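Putative glutaryl-CoA dehydrogenase (Thermus thermophilus, PDB 2EBA) belongs to the acyl-CoA dehydrogenase family of flavoproteins and binds flavin-adenine dinucleotide. Local coordinates at residues A22-A30 against L47-F56; L57-G66 against E110-A121. One frame throughout, in Å; residues are numbered along the deposited sequence.

Overall arrangement
Helix 13-29 leads off the chain, and its second half, 22-30, is met again by 47-56 after a 16-residue connection that is largely helix 31-39; interaction 1 closes this short loop by pairing helix 13-29 with helix 48-54. The chain runs straight on from F56 into 57-66, passes through helices 72-85 and 87-107, and returns as helix 110-121, where interaction 2 closes a longer loop of 43 residues. The two loops follow in series and neither encloses the other. They touch at F51 and A52, which pack on L57, so both contacts belong to one continuous part of the N-terminal acyl-CoA dehydrogenase domain.

Interaction 1: residues A22-A30 against L47-F56; sequences ARRFLEKEA and LIPRFAELGF
F25 reaches from helix 22-29 in among L47, F51, L54, F56 and the aliphatic part of R50. Its CG stands anti to the backbone N (chi1 152°), which carries the ring across toward helix 48-54. L54 CD1 is modelled over one ring face but stands too close to R50 O, so its place is doubtful; F25 CE1 on the rim comes 3.5 Å from R50 CB. F51 meets the ring rim to rim, F25 CE2 lying 3.6 Å from F51 CD1, with the ring planes nearly perpendicular at 82°. F56 approaches obliquely, its CE2 3.7 Å from F25 CE2, completing an aromatic cluster. F56 CZ also lies 3.7 Å from A22 CB, while at the other end A30 CB packs on L47 CD2 at 3.8 Å.

In the polar part, a salt bridge, R50 grips the E29 carboxylate side-on: NH2 donates to E29 OE1 at 3.0 Å, nearly in the guanidinium plane, and NE donates to E29 OE2, also at 3.0 Å, on its syn lone pair but tilted from that plane. The R50 chain, bent at chi2 and chi3, folds one guanidinium face against the F25 rim. NH1 forms a salt bridge, weak as a hydrogen bond, with E53 OE1, extending the pair into a network of three charged residues.

The helices run antiparallel, 164° between their directions, with axes 11.7 Å apart, a wide spacing that F25 and the F51 and F56 rings bridge. A Schellman motif at G55 ends helix 48-54. This is an antiparallel helix pair of the all-helical N-terminal domain of acyl-CoA dehydrogenases.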
loop_
_atom_site.group_PDB
_atom_site.type_symbol
_atom_site.label_atom_id
_atom_site.label_comp_id
_atom_site.label_asym_id
_atom_site.label_seq_id
_atom_site.Cartn_x
_atom_site.Cartn_y
_atom_site.Cartn_z
ATOM N N ALA A 22 -25.556 -23.617 11.556
ATOM C CA ALA A 22 -24.141 -23.712 11.847
ATOM C C ALA A 22 -23.822 -22.630 12.902
ATOM O O ALA A 22 -23.149 -22.915 13.901
ATOM C CB ALA A 22 -23.337 -23.432 10.602
ATOM N N ARG A 23 -24.292 -21.388 12.702
ATOM C CA ARG A 23 -24.025 -20.283 13.629
ATOM C C ARG A 23 -24.730 -20.604 14.971
ATOM O O ARG A 23 -24.146 -20.337 16.024
ATOM C CB ARG A 23 -24.575 -18.959 13.029
ATOM C CG ARG A 23 -24.465 -17.772 13.991
ATOM C CD ARG A 23 -24.491 -16.348 13.371
ATOM N NE ARG A 23 -23.626 -16.203 12.200
ATOM C CZ ARG A 23 -23.360 -15.049 11.580
ATOM N NH1 ARG A 23 -23.884 -13.904 12.021
ATOM N NH2 ARG A 23 -22.590 -15.040 10.497
ATOM N N ARG A 24 -25.936 -21.170 14.987
ATOM C CA ARG A 24 -26.572 -21.471 16.280
ATOM C C ARG A 24 -25.730 -22.494 17.052
ATOM O O ARG A 24 -25.448 -22.313 18.224
ATOM C CB ARG A 24 -27.976 -22.066 16.109
ATOM C CG ARG A 24 -29.016 -20.974 16.063
ATOM C CD ARG A 24 -30.406 -21.539 16.230
ATOM N NE ARG A 24 -31.156 -21.425 14.983
ATOM C CZ ARG A 24 -31.376 -22.428 14.143
ATOM N NH1 ARG A 24 -30.900 -23.638 14.429
ATOM N NH2 ARG A 24 -32.030 -22.216 13.008
ATOM N N PHE A 25 -25.327 -23.576 16.392
ATOM C CA PHE A 25 -24.518 -24.577 17.067
ATOM C C PHE A 25 -23.217 -24.004 17.604
ATOM O O PHE A 25 -22.969 -24.079 18.801
ATOM C CB PHE A 25 -24.284 -25.731 16.115
ATOM C CG PHE A 25 -23.033 -26.470 16.355
ATOM C CD1 PHE A 25 -22.808 -27.124 17.572
ATOM C CD2 PHE A 25 -22.055 -26.510 15.377
ATOM C CE1 PHE A 25 -21.598 -27.799 17.804
ATOM C CE2 PHE A 25 -20.859 -27.188 15.596
ATOM C CZ PHE A 25 -20.632 -27.831 16.821
ATOM N N LEU A 26 -22.435 -23.383 16.733
ATOM C CA LEU A 26 -21.148 -22.824 17.132
ATOM C C LEU A 26 -21.158 -21.745 18.174
ATOM O O LEU A 26 -20.179 -21.550 18.917
ATOM C CB LEU A 26 -20.455 -22.259 15.921
ATOM C CG LEU A 26 -20.034 -23.358 15.000
ATOM C CD1 LEU A 26 -19.828 -22.725 13.644
ATOM C CD2 LEU A 26 -18.774 -24.019 15.542
ATOM N N GLU A 27 -22.257 -21.015 18.178
ATOM C CA GLU A 27 -22.424 -19.891 19.057
ATOM C C GLU A 27 -22.766 -20.291 20.457
ATOM O O GLU A 27 -22.478 -19.562 21.423
ATOM C CB GLU A 27 -23.524 -19.018 18.512
ATOM C CG GLU A 27 -23.443 -17.619 18.993
ATOM C CD GLU A 27 -23.629 -16.677 17.837
ATOM O OE1 GLU A 27 -24.760 -16.574 17.310
ATOM O OE2 GLU A 27 -22.630 -16.059 17.427
ATOM N N LYS A 28 -23.421 -21.426 20.621
ATOM C CA LYS A 28 -23.744 -21.786 21.965
ATOM C C LYS A 28 -22.732 -22.817 22.454
ATOM O O LYS A 28 -22.473 -22.912 23.652
ATOM C CB LYS A 28 -25.162 -22.315 22.055
ATOM C CG LYS A 28 -25.281 -23.790 22.276
ATOM C CD LYS A 28 -26.535 -23.983 23.102
ATOM C CE LYS A 28 -26.849 -25.444 23.322
ATOM N NZ LYS A 28 -27.584 -25.507 24.614
ATOM N N GLU A 29 -22.135 -23.571 21.533
ATOM C CA GLU A 29 -21.213 -24.625 21.921
ATOM C C GLU A 29 -19.725 -24.376 21.757
ATOM O O GLU A 29 -18.934 -25.074 22.393
ATOM C CB GLU A 29 -21.579 -25.915 21.215
ATOM C CG GLU A 29 -22.638 -26.716 21.928
ATOM C CD GLU A 29 -22.955 -28.024 21.217
ATOM O OE1 GLU A 29 -24.124 -28.200 20.814
ATOM O OE2 GLU A 29 -22.044 -28.877 21.046
ATOM N N ALA A 30 -19.327 -23.424 20.917
ATOM C CA ALA A 30 -17.897 -23.209 20.711
ATOM C C ALA A 30 -17.377 -21.800 21.005
ATOM O O ALA A 30 -16.334 -21.657 21.647
ATOM C CB ALA A 30 -17.496 -23.618 19.286
ATOM N N LEU A 47 -15.927 -31.805 19.851
ATOM C CA LEU A 47 -16.790 -31.097 18.955
ATOM C C LEU A 47 -16.822 -31.818 17.614
ATOM O O LEU A 47 -17.706 -31.547 16.793
ATOM C CB LEU A 47 -16.300 -29.668 18.865
ATOM C CG LEU A 47 -17.263 -28.505 19.212
ATOM C CD1 LEU A 47 -18.206 -28.849 20.390
ATOM C CD2 LEU A 47 -16.414 -27.290 19.614
ATOM N N ILE A 48 -15.881 -32.731 17.394
ATOM C CA ILE A 48 -15.848 -33.486 16.155
ATOM C C ILE A 48 -17.158 -34.292 15.992
ATOM O O ILE A 48 -17.745 -34.319 14.909
ATOM C CB ILE A 48 -14.663 -34.424 16.147
ATOM C CG1 ILE A 48 -13.392 -33.581 16.195
ATOM C CG2 ILE A 48 -14.707 -35.337 14.944
ATOM C CD1 ILE A 48 -12.168 -34.352 16.477
ATOM N N PRO A 49 -17.601 -34.964 17.059
ATOM C CA PRO A 49 -18.854 -35.696 16.866
ATOM C C PRO A 49 -19.996 -34.711 16.588
ATOM O O PRO A 49 -20.930 -35.045 15.832
ATOM C CB PRO A 49 -19.049 -36.465 18.196
ATOM C CG PRO A 49 -17.798 -36.129 19.023
ATOM C CD PRO A 49 -16.770 -35.632 18.078
ATOM N N ARG A 50 -19.938 -33.507 17.147
ATOM C CA ARG A 50 -20.999 -32.517 16.910
ATOM C C ARG A 50 -20.962 -32.100 15.420
ATOM O O ARG A 50 -22.006 -31.970 14.800
ATOM C CB ARG A 50 -20.824 -31.261 17.767
ATOM C CG ARG A 50 -20.957 -31.571 19.249
ATOM C CD ARG A 50 -22.312 -32.161 19.615
ATOM N NE ARG A 50 -23.336 -31.130 19.568
ATOM C CZ ARG A 50 -24.264 -31.032 18.620
ATOM N NH1 ARG A 50 -24.301 -31.918 17.613
ATOM N NH2 ARG A 50 -25.146 -30.041 18.659
ATOM N N PHE A 51 -19.771 -31.871 14.855
ATOM C CA PHE A 51 -19.661 -31.471 13.435
ATOM C C PHE A 51 -20.217 -32.586 12.575
ATOM O O PHE A 51 -20.864 -32.325 11.570
ATOM C CB PHE A 51 -18.216 -31.269 12.990
ATOM C CG PHE A 51 -17.494 -30.168 13.690
ATOM C CD1 PHE A 51 -18.164 -29.163 14.371
ATOM C CD2 PHE A 51 -16.112 -30.134 13.652
ATOM C CE1 PHE A 51 -17.443 -28.155 15.006
ATOM C CE2 PHE A 51 -15.401 -29.125 14.271
ATOM C CZ PHE A 51 -16.059 -28.148 14.946
ATOM N N ALA A 52 -19.903 -33.825 12.954
ATOM C CA ALA A 52 -20.361 -34.996 12.207
ATOM C C ALA A 52 -21.881 -34.982 12.192
ATOM O O ALA A 52 -22.510 -35.112 11.147
ATOM C CB ALA A 52 -19.848 -36.263 12.862
ATOM N N GLU A 53 -22.466 -34.789 13.366
ATOM C CA GLU A 53 -23.915 -34.736 13.495
ATOM C C GLU A 53 -24.575 -33.616 12.695
ATOM O O GLU A 53 -25.727 -33.740 12.272
ATOM C CB GLU A 53 -24.288 -34.602 14.964
ATOM C CG GLU A 53 -24.420 -35.924 15.655
ATOM C CD GLU A 53 -23.940 -35.877 17.087
ATOM O OE1 GLU A 53 -24.190 -34.861 17.771
ATOM O OE2 GLU A 53 -23.316 -36.863 17.533
ATOM N N LEU A 54 -23.856 -32.522 12.492
ATOM C CA LEU A 54 -24.408 -31.411 11.727
ATOM C C LEU A 54 -24.130 -31.561 10.249
ATOM O O LEU A 54 -24.615 -30.770 9.439
ATOM C CB LEU A 54 -23.854 -30.072 12.218
ATOM C CG LEU A 54 -24.543 -29.569 13.482
ATOM C CD1 LEU A 54 -24.013 -30.268 14.725
ATOM C CD2 LEU A 54 -24.313 -28.091 13.572
ATOM N N GLY A 55 -23.356 -32.587 9.902
ATOM C CA GLY A 55 -23.028 -32.833 8.508
ATOM C C GLY A 55 -21.929 -31.959 7.960
ATOM O O GLY A 55 -21.829 -31.782 6.746
ATOM N N PHE A 56 -21.098 -31.431 8.854
ATOM C CA PHE A 56 -19.975 -30.585 8.500
ATOM C C PHE A 56 -18.864 -31.372 7.882
ATOM O O PHE A 56 -17.938 -30.799 7.309
ATOM C CB PHE A 56 -19.369 -29.945 9.727
ATOM C CG PHE A 56 -20.151 -28.818 10.270
ATOM C CD1 PHE A 56 -21.343 -28.418 9.678
ATOM C CD2 PHE A 56 -19.672 -28.120 11.380
ATOM C CE1 PHE A 56 -22.038 -27.345 10.168
ATOM C CE2 PHE A 56 -20.373 -27.025 11.891
ATOM C CZ PHE A 56 -21.552 -26.637 11.286
#

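Interaction 2: residues L57-G66 against E110-A121; sequences LGPTLPPEYG and EEQKREFLPKLA
E110, in the first turn of helix 110-121, takes a hydrogen bond from Y65: OH donates to OE2 over 2.6 Å, on the syn lone pair and at the edge of the phenol ring. The E110 chain bends at chi2 (50°), turning its carboxylate toward the phenol. K113 NZ bonds weakly to E110 OE1 as part of a salt bridge; R114 NH2 is modelled very close to OE2, so that arm is less sure. The two nearby positive charges would tend to keep the carboxylate ionised. K113 crosses the Y65 ring obliquely, CB 3.6 Å from Y65 CE1, its farther carbons passing near the OH.

L117 comes next, its CD1 3.8 Å from Y65 CG. At P118, where the helix is kinked, Y65 O lies beside the proline N, which has no hydrogen to share, and makes a CA-H...O contact with P118 CA at 3.4 Å. At the last turn, A121 CB lies 3.2 Å from G66 O, and A121 O is 3.6 Å from L57 CB. One water links the backbones there, accepting from L57 N at 3.0 Å and lying 2.8 Å from A121 O.

The loop 57-66, which connects helix 48-54 to helix 72-85 along the chain, lies against helix 110-121. Helix 87-107 backs both segments, I104 touching L117 and L120, and M101 touching L57, while L120 also packs on M125, just ahead of strand 127-130.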
loop_
_atom_site.group_PDB
_atom_site.type_symbol
_atom_site.label_atom_id
_atom_site.label_comp_id
_atom_site.label_asym_id
_atom_site.label_seq_id
_atom_site.Cartn_x
_atom_site.Cartn_y
_atom_site.Cartn_z
ATOM N N LEU A 57 -18.908 -32.685 8.028
ATOM C CA LEU A 57 -17.820 -33.455 7.506
ATOM C C LEU A 57 -18.056 -34.006 6.123
ATOM O O LEU A 57 -18.815 -34.990 5.937
ATOM C CB LEU A 57 -17.517 -34.544 8.494
ATOM C CG LEU A 57 -16.552 -34.112 9.624
ATOM C CD1 LEU A 57 -16.689 -32.613 10.058
ATOM C CD2 LEU A 57 -16.851 -35.011 10.845
ATOM N N GLY A 58 -17.352 -33.401 5.163
ATOM C CA GLY A 58 -17.486 -33.790 3.778
ATOM C C GLY A 58 -18.916 -33.511 3.374
ATOM O O GLY A 58 -19.589 -34.385 2.835
ATOM N N PRO A 59 -19.394 -32.262 3.564
ATOM C CA PRO A 59 -20.771 -31.924 3.210
ATOM C C PRO A 59 -21.257 -32.216 1.805
ATOM O O PRO A 59 -22.418 -32.591 1.627
ATOM C CB PRO A 59 -20.886 -30.452 3.588
ATOM C CG PRO A 59 -19.513 -29.947 3.467
ATOM C CD PRO A 59 -18.605 -31.059 3.884
ATOM N N THR A 60 -20.375 -32.090 0.818
ATOM C CA THR A 60 -20.798 -32.310 -0.555
ATOM C C THR A 60 -20.798 -33.760 -1.019
ATOM O O THR A 60 -21.363 -34.072 -2.062
ATOM C CB THR A 60 -19.926 -31.514 -1.516
ATOM O OG1 THR A 60 -18.617 -32.088 -1.529
ATOM C CG2 THR A 60 -19.832 -30.059 -1.059
ATOM N N LEU A 61 -20.154 -34.643 -0.267
ATOM C CA LEU A 61 -20.118 -36.034 -0.682
ATOM C C LEU A 61 -21.482 -36.730 -0.653
ATOM O O LEU A 61 -22.355 -36.386 0.139
ATOM C CB LEU A 61 -19.100 -36.794 0.165
ATOM C CG LEU A 61 -17.670 -36.271 -0.042
ATOM C CD1 LEU A 61 -16.674 -37.216 0.629
ATOM C CD2 LEU A 61 -17.368 -36.173 -1.531
ATOM N N PRO A 62 -21.675 -37.724 -1.536
ATOM C CA PRO A 62 -22.900 -38.519 -1.691
ATOM C C PRO A 62 -23.346 -39.240 -0.427
ATOM O O PRO A 62 -22.543 -39.879 0.253
ATOM C CB PRO A 62 -22.536 -39.502 -2.797
ATOM C CG PRO A 62 -21.499 -38.765 -3.588
ATOM C CD PRO A 62 -20.657 -38.165 -2.504
ATOM N N PRO A 63 -24.645 -39.147 -0.098
ATOM C CA PRO A 63 -25.190 -39.802 1.092
ATOM C C PRO A 63 -24.839 -41.288 1.118
ATOM O O PRO A 63 -24.808 -41.901 2.186
ATOM C CB PRO A 63 -26.694 -39.571 0.956
ATOM C CG PRO A 63 -26.768 -38.270 0.240
ATOM C CD PRO A 63 -25.699 -38.416 -0.820
ATOM N N GLU A 64 -24.569 -41.854 -0.058
ATOM C CA GLU A 64 -24.218 -43.271 -0.160
ATOM C C GLU A 64 -23.024 -43.595 0.718
ATOM O O GLU A 64 -22.956 -44.659 1.338
ATOM C CB GLU A 64 -23.817 -43.647 -1.572
ATOM C CG GLU A 64 -24.605 -43.029 -2.660
ATOM C CD GLU A 64 -24.055 -43.459 -3.989
ATOM O OE1 GLU A 64 -23.975 -44.688 -4.221
ATOM O OE2 GLU A 64 -23.688 -42.578 -4.792
ATOM N N TYR A 65 -22.072 -42.672 0.735
ATOM C CA TYR A 65 -20.856 -42.848 1.501
ATOM C C TYR A 65 -20.921 -42.157 2.850
ATOM O O TYR A 65 -19.909 -42.012 3.537
ATOM C CB TYR A 65 -19.681 -42.345 0.680
ATOM C CG TYR A 65 -19.447 -43.167 -0.565
ATOM C CD1 TYR A 65 -18.867 -44.437 -0.483
ATOM C CD2 TYR A 65 -19.814 -42.688 -1.817
ATOM C CE1 TYR A 65 -18.653 -45.207 -1.618
ATOM C CE2 TYR A 65 -19.605 -43.450 -2.963
ATOM C CZ TYR A 65 -19.020 -44.712 -2.856
ATOM O OH TYR A 65 -18.783 -45.465 -3.989
ATOM N N GLY A 66 -22.127 -41.738 3.224
ATOM C CA GLY A 66 -22.326 -41.088 4.502
ATOM C C GLY A 66 -22.222 -39.586 4.435
ATOM O O GLY A 66 -22.144 -38.924 5.470
ATOM N N GLU A 110 -13.077 -48.888 -4.542
ATOM C CA GLU A 110 -14.426 -48.974 -4.007
ATOM C C GLU A 110 -14.370 -49.493 -2.571
ATOM O O GLU A 110 -15.224 -49.175 -1.741
ATOM C CB GLU A 110 -15.276 -49.906 -4.870
ATOM C CG GLU A 110 -16.759 -49.790 -4.596
ATOM C CD GLU A 110 -17.222 -48.350 -4.629
ATOM O OE1 GLU A 110 -16.978 -47.663 -5.648
ATOM O OE2 GLU A 110 -17.825 -47.905 -3.635
ATOM N N GLU A 111 -13.341 -50.290 -2.298
ATOM C CA GLU A 111 -13.125 -50.882 -0.985
ATOM C C GLU A 111 -12.719 -49.803 0.014
ATOM O O GLU A 111 -13.222 -49.757 1.134
ATOM C CB GLU A 111 -12.033 -51.956 -1.083
ATOM C CG GLU A 111 -11.762 -52.724 0.207
ATOM C CD GLU A 111 -10.540 -53.625 0.099
ATOM O OE1 GLU A 111 -9.850 -53.559 -0.941
ATOM O OE2 GLU A 111 -10.262 -54.391 1.050
ATOM N N GLN A 112 -11.807 -48.930 -0.401
ATOM C CA GLN A 112 -11.341 -47.853 0.465
ATOM C C GLN A 112 -12.469 -46.862 0.717
ATOM O O GLN A 112 -12.585 -46.307 1.808
ATOM C CB GLN A 112 -10.141 -47.133 -0.167
ATOM C CG GLN A 112 -8.982 -48.064 -0.488
ATOM C CD GLN A 112 -7.884 -47.408 -1.305
ATOM O OE1 GLN A 112 -8.145 -46.638 -2.224
ATOM N NE2 GLN A 112 -6.643 -47.732 -0.983
ATOM N N LYS A 113 -13.311 -46.659 -0.289
ATOM C CA LYS A 113 -14.422 -45.729 -0.152
ATOM C C LYS A 113 -15.477 -46.220 0.825
ATOM O O LYS A 113 -15.901 -45.474 1.707
ATOM C CB LYS A 113 -15.052 -45.447 -1.516
ATOM C CG LYS A 113 -14.178 -44.583 -2.407
ATOM C CD LYS A 113 -14.885 -44.169 -3.691
ATOM C CE LYS A 113 -15.146 -45.343 -4.628
ATOM N NZ LYS A 113 -15.815 -44.906 -5.892
ATOM N N ARG A 114 -15.899 -47.474 0.674
ATOM C CA ARG A 114 -16.906 -48.050 1.563
ATOM C C ARG A 114 -16.362 -48.225 2.977
ATOM O O ARG A 114 -17.087 -48.121 3.962
ATOM C CB ARG A 114 -17.350 -49.421 1.067
ATOM C CG ARG A 114 -17.966 -49.477 -0.315
ATOM C CD ARG A 114 -18.857 -50.720 -0.387
ATOM N NE ARG A 114 -18.976 -51.302 -1.726
ATOM C CZ ARG A 114 -19.351 -50.635 -2.814
ATOM N NH1 ARG A 114 -19.428 -51.272 -3.977
ATOM N NH2 ARG A 114 -19.641 -49.338 -2.745
ATOM N N GLU A 115 -15.073 -48.498 3.060
ATOM C CA GLU A 115 -14.403 -48.730 4.326
ATOM C C GLU A 115 -14.146 -47.478 5.179
ATOM O O GLU A 115 -14.383 -47.476 6.387
ATOM C CB GLU A 115 -13.082 -49.445 4.030
ATOM C CG GLU A 115 -12.285 -49.908 5.230
ATOM C CD GLU A 115 -10.934 -50.470 4.816
ATOM O OE1 GLU A 115 -10.195 -50.938 5.713
ATOM O OE2 GLU A 115 -10.611 -50.442 3.598
ATOM N N PHE A 116 -13.683 -46.408 4.550
ATOM C CA PHE A 116 -13.362 -45.207 5.303
ATOM C C PHE A 116 -14.350 -44.053 5.320
ATOM O O PHE A 116 -14.666 -43.521 6.390
ATOM C CB PHE A 116 -12.005 -44.686 4.846
ATOM C CG PHE A 116 -10.900 -45.688 5.008
ATOM C CD1 PHE A 116 -10.618 -46.227 6.254
ATOM C CD2 PHE A 116 -10.156 -46.106 3.915
ATOM C CE1 PHE A 116 -9.615 -47.163 6.412
ATOM C CE2 PHE A 116 -9.148 -47.045 4.070
ATOM C CZ PHE A 116 -8.879 -47.572 5.321
ATOM N N LEU A 117 -14.842 -43.675 4.147
ATOM C CA LEU A 117 -15.741 -42.536 4.034
ATOM C C LEU A 117 -16.864 -42.411 5.066
ATOM O O LEU A 117 -17.089 -41.322 5.598
ATOM C CB LEU A 117 -16.298 -42.448 2.603
ATOM C CG LEU A 117 -15.223 -42.168 1.534
ATOM C CD1 LEU A 117 -15.842 -42.018 0.145
ATOM C CD2 LEU A 117 -14.469 -40.910 1.910
ATOM N N PRO A 118 -17.571 -43.518 5.381
ATOM C CA PRO A 118 -18.649 -43.406 6.369
ATOM C C PRO A 118 -18.167 -43.135 7.784
ATOM O O PRO A 118 -18.829 -42.428 8.541
ATOM C CB PRO A 118 -19.365 -44.745 6.249
ATOM C CG PRO A 118 -19.136 -45.116 4.827
ATOM C CD PRO A 118 -17.675 -44.798 4.663
ATOM N N LYS A 119 -17.021 -43.703 8.145
ATOM C CA LYS A 119 -16.464 -43.505 9.472
ATOM C C LYS A 119 -15.936 -42.091 9.609
ATOM O O LYS A 119 -16.036 -41.485 10.669
ATOM C CB LYS A 119 -15.343 -44.508 9.730
ATOM C CG LYS A 119 -15.829 -45.939 9.772
ATOM C CD LYS A 119 -14.728 -46.892 10.176
ATOM C CE LYS A 119 -15.237 -48.340 10.217
ATOM N NZ LYS A 119 -15.791 -48.780 8.894
ATOM N N LEU A 120 -15.371 -41.579 8.518
ATOM C CA LEU A 120 -14.835 -40.222 8.472
ATOM C C LEU A 120 -15.980 -39.222 8.518
ATOM O O LEU A 120 -15.927 -38.221 9.229
ATOM C CB LEU A 120 -14.053 -40.011 7.178
ATOM C CG LEU A 120 -12.770 -40.817 6.976
ATOM C CD1 LEU A 120 -12.243 -40.602 5.557
ATOM C CD2 LEU A 120 -11.740 -40.398 8.002
ATOM N N ALA A 121 -17.021 -39.507 7.744
ATOM C CA ALA A 121 -18.194 -38.655 7.677
ATOM C C ALA A 121 -18.879 -38.527 9.037
ATOM O O ALA A 121 -19.449 -37.486 9.362
ATOM C CB ALA A 121 -19.161 -39.212 6.655
HETATM O O HOH W 1 -20.683 -35.033 8.599
#